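Local structure of 4-phosphoerythronate dehydrogenase (Lactobacillus jensenii, 4PRK) at residues Glu182-Tyr186 / Leu187-Asp191; Lys282-Ala285 / Ala286-Asn289. The protein probably catalyses the NAD-dependent interconversion of D-lactate and pyruvate, as a D-lactate dehydrogenase of the D-isomer specific 2-hydroxyacid dehydrogenase family. All coordinates share one frame; numbering follows the deposited sequence.

Contact 1 (Glu182-Tyr186 / Leu187-Asp191); sequences EVEPY and LTYAD
The Y189 ring meets three residues of the same turn: L187 CD1 sits over the centre of one face, 4.0 Å above the ring plane; E184 OE2 approaches the edge near that plane, 3.7 Å from Y189 CD2; and V183 CG2 comes in obliquely at the phenolic end, 3.2 Å from Y189 OH. The E184 carboxylate is turned 47° from the ring plane. A water joins the same two residues, donating to E184 OE2 and accepting from Y189 N, while E184 OE1 is hydrogen-bonded to Y179 OH, and Y189 OH to the backbone N of N180. The tyrosine hydroxyl is thus held by the chain ahead of the turn, and its backbone N is linked through the water to the turn itself. Y186 carries the CB of its neighbour P185 over the centre of one ring face, and its hydroxyl reaches Q163 of the second subunit.

L187 fills the inside of the turn. Its CG lies between the backbone N and the carbonyl carbon (chi1 60°), which puts CD2 4.0 Å from V183 CG2 and lets CD1 rest on the tyrosine. With an alanine in its place, the Y189 face would probably lose the methyl group resting on it and V183 the leucine branches packed on it, leaving a gap towards A162 of helix 155-167. The carbonyl of V183 receives Y186 N at 2.9 Å and, more weakly, L187 N at 3.2 Å, so one acceptor closes the backbone bend. V183 and L187 pack on helix 155-167, and T188 pairs through its backbone with V172 and A174. This tight turn delivers the chain into short strand 188-189, outermost within this chain in the parallel sheet of the Rossmann-type NAD-binding domain.

Contact 2 (Lys282-Ala285 / Ala286-Asn289); sequences KKLA and AMPN
A286 N is shared between two carbonyls of the last turn of helix 279-285: it is hydrogen-bonded to K283 O at 3.3 Å and more weakly to K282 O, so the i+4 pattern is giving way to i+3 as the helix finishes. The donor lies well out of the K283 carbonyl plane. One residue later, L284 O receives M287 N at 2.9 Å, a fairly straight bond (158° at the hydrogen) in which the donor again stands above the carbonyl plane. This second i to i+3 bond closes the helix C-terminus, from which the chain runs on to strand 290-292, the last strand of the Rossmann-type sheet within this chain.

Beyond the last turn, a water bridges the carbonyls of A285 and M287, donating to both; A285 O additionally accepts a bond from K125 NZ of the fourth subunit, so this helix end also touches that subunit through one hydrogen bond.

The M287 side chain runs back alongside the final turn. Its CG is anti to the carbonyl carbon (chi1 -70°) and the chain beyond is extended, which lays CG beside K283 O and carries the sulfur towards L284. Both residues also pack on helix 241-250, L284 on I245 and M287 on L248 and E249. Their mutual contact is a light apolar one, with L284 CD2 4.3 Å from M287 SD.

Contact 1 comes first along the chain and contact 2 about a hundred residues later, both within the NAD-binding domain. Their centres lie 33 Å apart, with nearest atoms about 24 Å apart, so they do not touch. What they share is the seven-stranded parallel sheet: 182-191 enters strand 188-189, whereas 282-289 leads to strand 290-292. Strands 171-175, 148-152, 201-204, 229-232 and 255-258 lie between. The turn and the helix end thus lie beside the first and last strands of the sheet order within this chain. Contact 1 meets the second and third subunits through several residues, contact 2 the fourth through one, so both lie where subunits come together.

Contact 1 (Glu182-Tyr186 / Leu187-Asp191)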
loop_
_atom_site.group_PDB
_atom_site.type_symbol
_atom_site.label_atom_id
_atom_site.label_comp_id
_atom_site.label_asym_id
_atom_site.label_seq_id
_atom_site.Cartn_x
_atom_site.Cartn_y
_atom_site.Cartn_z
ATOM N N GLU A 182 -9.749 -1.356 13.714
ATOM C CA GLU A 182 -8.757 -1.865 12.774
ATOM C C GLU A 182 -8.956 -1.456 11.320
ATOM O O GLU A 182 -8.006 -1.482 10.545
ATOM C CB GLU A 182 -8.626 -3.396 12.927
ATOM C CG GLU A 182 -9.753 -4.240 12.407
ATOM C CD GLU A 182 -9.777 -5.646 13.029
ATOM O OE1 GLU A 182 -10.900 -6.134 13.307
ATOM O OE2 GLU A 182 -8.689 -6.278 13.247
ATOM N N VAL A 183 -10.145 -1.010 10.931
ATOM C CA VAL A 183 -10.318 -0.453 9.557
ATOM C C VAL A 183 -9.925 1.044 9.361
ATOM O O VAL A 183 -9.805 1.548 8.199
ATOM C CB VAL A 183 -11.755 -0.710 9.022
ATOM C CG1 VAL A 183 -12.054 -2.203 8.982
ATOM C CG2 VAL A 183 -12.828 0.017 9.841
ATOM N N GLU A 184 -9.680 1.774 10.444
ATOM C CA GLU A 184 -9.461 3.206 10.271
ATOM C C GLU A 184 -8.233 3.648 9.497
ATOM O O GLU A 184 -8.219 4.756 8.998
ATOM C CB GLU A 184 -9.485 3.913 11.623
ATOM C CG GLU A 184 -10.912 3.803 12.206
ATOM C CD GLU A 184 -11.233 4.745 13.353
ATOM O OE1 GLU A 184 -10.571 4.626 14.420
ATOM O OE2 GLU A 184 -12.199 5.553 13.189
ATOM N N PRO A 185 -7.194 2.808 9.366
ATOM C CA PRO A 185 -6.105 3.260 8.475
ATOM C C PRO A 185 -6.553 3.381 7.036
ATOM O O PRO A 185 -5.898 4.025 6.248
ATOM C CB PRO A 185 -5.097 2.118 8.550
ATOM C CG PRO A 185 -5.450 1.347 9.778
ATOM C CD PRO A 185 -6.914 1.492 9.969
ATOM N N TYR A 186 -7.646 2.719 6.681
ATOM C CA TYR A 186 -8.070 2.666 5.300
ATOM C C TYR A 186 -9.383 3.404 4.980
ATOM O O TYR A 186 -9.727 3.572 3.819
ATOM C CB TYR A 186 -8.251 1.227 4.918
ATOM C CG TYR A 186 -7.070 0.367 5.226
ATOM C CD1 TYR A 186 -5.854 0.574 4.559
ATOM C CD2 TYR A 186 -7.146 -0.657 6.158
ATOM C CE1 TYR A 186 -4.734 -0.243 4.801
ATOM C CE2 TYR A 186 -6.038 -1.487 6.413
ATOM C CZ TYR A 186 -4.822 -1.261 5.737
ATOM O OH TYR A 186 -3.663 -2.010 5.965
ATOM N N LEU A 187 -10.132 3.836 5.976
ATOM C CA LEU A 187 -11.386 4.527 5.702
ATOM C C LEU A 187 -11.675 5.486 6.818
ATOM O O LEU A 187 -10.993 5.438 7.803
ATOM C CB LEU A 187 -12.539 3.543 5.544
ATOM C CG LEU A 187 -12.879 2.627 6.713
ATOM C CD1 LEU A 187 -13.697 3.326 7.798
ATOM C CD2 LEU A 187 -13.629 1.411 6.197
ATOM N N THR A 188 -12.664 6.371 6.624
ATOM C CA THR A 188 -13.144 7.314 7.654
ATOM C C THR A 188 -14.629 7.088 7.780
ATOM O O THR A 188 -15.367 7.096 6.760
ATOM C CB THR A 188 -12.929 8.729 7.190
ATOM O OG1 THR A 188 -11.514 8.975 7.055
ATOM C CG2 THR A 188 -13.567 9.743 8.173
ATOM N N TYR A 189 -15.089 6.806 8.996
ATOM C CA TYR A 189 -16.510 6.655 9.219
ATOM C C TYR A 189 -17.265 7.996 9.024
ATOM O O TYR A 189 -16.724 9.049 9.264
ATOM C CB TYR A 189 -16.748 6.101 10.601
ATOM C CG TYR A 189 -16.380 4.645 10.805
ATOM C CD1 TYR A 189 -17.146 3.637 10.249
ATOM C CD2 TYR A 189 -15.358 4.290 11.639
ATOM C CE1 TYR A 189 -16.848 2.301 10.460
ATOM C CE2 TYR A 189 -15.058 2.954 11.869
ATOM C CZ TYR A 189 -15.825 1.968 11.263
ATOM O OH TYR A 189 -15.547 0.654 11.473
ATOM N N ALA A 190 -18.467 7.896 8.489
ATOM C CA ALA A 190 -19.285 9.036 8.154
ATOM C C ALA A 190 -20.746 8.649 8.171
ATOM O O ALA A 190 -21.085 7.486 8.182
ATOM C CB ALA A 190 -18.909 9.602 6.803
ATOM N N ASP A 191 -21.597 9.656 8.184
ATOM C CA ASP A 191 -23.031 9.477 8.158
ATOM C C ASP A 191 -23.473 8.930 6.821
ATOM O O ASP A 191 -22.849 9.162 5.809
ATOM C CB ASP A 191 -23.732 10.804 8.395
ATOM C CG ASP A 191 -23.564 11.309 9.784
ATOM O OD1 ASP A 191 -23.239 10.528 10.678
ATOM O OD2 ASP A 191 -23.753 12.506 9.980
HETATM O O HOH W 1 -12.992 7.284 11.108
#

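Contact 2 (Lys282-Ala285 / Ala286-Asn289)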
loop_
_atom_site.group_PDB
_atom_site.type_symbol
_atom_site.label_atom_id
_atom_site.label_comp_id
_atom_site.label_asym_id
_atom_site.label_seq_id
_atom_site.Cartn_x
_atom_site.Cartn_y
_atom_site.Cartn_z
ATOM N N LYS A 282 -32.717 -7.897 -18.840
ATOM C CA LYS A 282 -32.495 -7.586 -20.256
ATOM C C LYS A 282 -32.223 -6.089 -20.489
ATOM O O LYS A 282 -31.349 -5.709 -21.292
ATOM C CB LYS A 282 -33.685 -8.067 -21.119
ATOM C CG LYS A 282 -33.784 -9.587 -21.210
ATOM C CD LYS A 282 -34.981 -10.055 -22.016
ATOM C CE LYS A 282 -35.059 -11.569 -22.038
ATOM N NZ LYS A 282 -36.178 -12.146 -22.867
ATOM N N LYS A 283 -32.932 -5.231 -19.766
ATOM C CA LYS A 283 -32.640 -3.809 -19.825
ATOM C C LYS A 283 -31.211 -3.548 -19.367
ATOM O O LYS A 283 -30.491 -2.825 -20.028
ATOM C CB LYS A 283 -33.599 -2.979 -18.986
ATOM C CG LYS A 283 -34.973 -2.841 -19.596
ATOM C CD LYS A 283 -35.695 -1.654 -19.005
ATOM C CE LYS A 283 -36.988 -1.378 -19.743
ATOM N NZ LYS A 283 -38.064 -0.956 -18.796
ATOM N N LEU A 284 -30.789 -4.159 -18.256
ATOM C CA LEU A 284 -29.473 -3.830 -17.669
ATOM C C LEU A 284 -28.327 -4.276 -18.583
ATOM O O LEU A 284 -27.410 -3.522 -18.880
ATOM C CB LEU A 284 -29.375 -4.402 -16.255
ATOM C CG LEU A 284 -30.266 -3.641 -15.252
ATOM C CD1 LEU A 284 -30.415 -4.377 -13.929
ATOM C CD2 LEU A 284 -29.746 -2.244 -14.978
ATOM N N ALA A 285 -28.493 -5.477 -19.109
ATOM C CA ALA A 285 -27.522 -6.151 -19.935
ATOM C C ALA A 285 -27.307 -5.407 -21.222
ATOM O O ALA A 285 -26.240 -5.522 -21.826
ATOM C CB ALA A 285 -27.996 -7.558 -20.233
ATOM N N ALA A 286 -28.287 -4.615 -21.627
ATOM C CA ALA A 286 -28.186 -3.823 -22.880
ATOM C C ALA A 286 -27.467 -2.505 -22.690
ATOM O O ALA A 286 -27.138 -1.858 -23.661
ATOM C CB ALA A 286 -29.591 -3.564 -23.443
ATOM N N MET A 287 -27.249 -2.087 -21.440
ATOM C CA MET A 287 -26.631 -0.796 -21.157
ATOM C C MET A 287 -25.089 -0.922 -21.159
ATOM O O MET A 287 -24.525 -1.730 -20.431
ATOM C CB MET A 287 -27.139 -0.258 -19.816
ATOM C CG MET A 287 -28.613 0.201 -19.794
ATOM S SD MET A 287 -29.122 0.648 -18.103
ATOM C CE MET A 287 -30.870 1.014 -18.326
ATOM N N PRO A 288 -24.393 -0.109 -21.969
ATOM C CA PRO A 288 -22.941 -0.272 -22.011
ATOM C C PRO A 288 -22.221 0.310 -20.840
ATOM O O PRO A 288 -21.029 0.044 -20.759
ATOM C CB PRO A 288 -22.518 0.431 -23.293
ATOM C CG PRO A 288 -23.588 1.437 -23.567
ATOM C CD PRO A 288 -24.864 0.933 -22.898
ATOM N N ASN A 289 -22.936 0.984 -19.922
ATOM C CA ASN A 289 -22.377 1.493 -18.663
ATOM C C ASN A 289 -22.804 0.665 -17.466
ATOM O O ASN A 289 -22.734 1.133 -16.329
ATOM C CB ASN A 289 -22.755 2.966 -18.426
ATOM C CG ASN A 289 -24.264 3.191 -18.310
ATOM O OD1 ASN A 289 -25.029 2.438 -18.834
ATOM N ND2 ASN A 289 -24.671 4.258 -17.648
HETATM O O HOH W 2 -23.662 -4.133 -22.346
#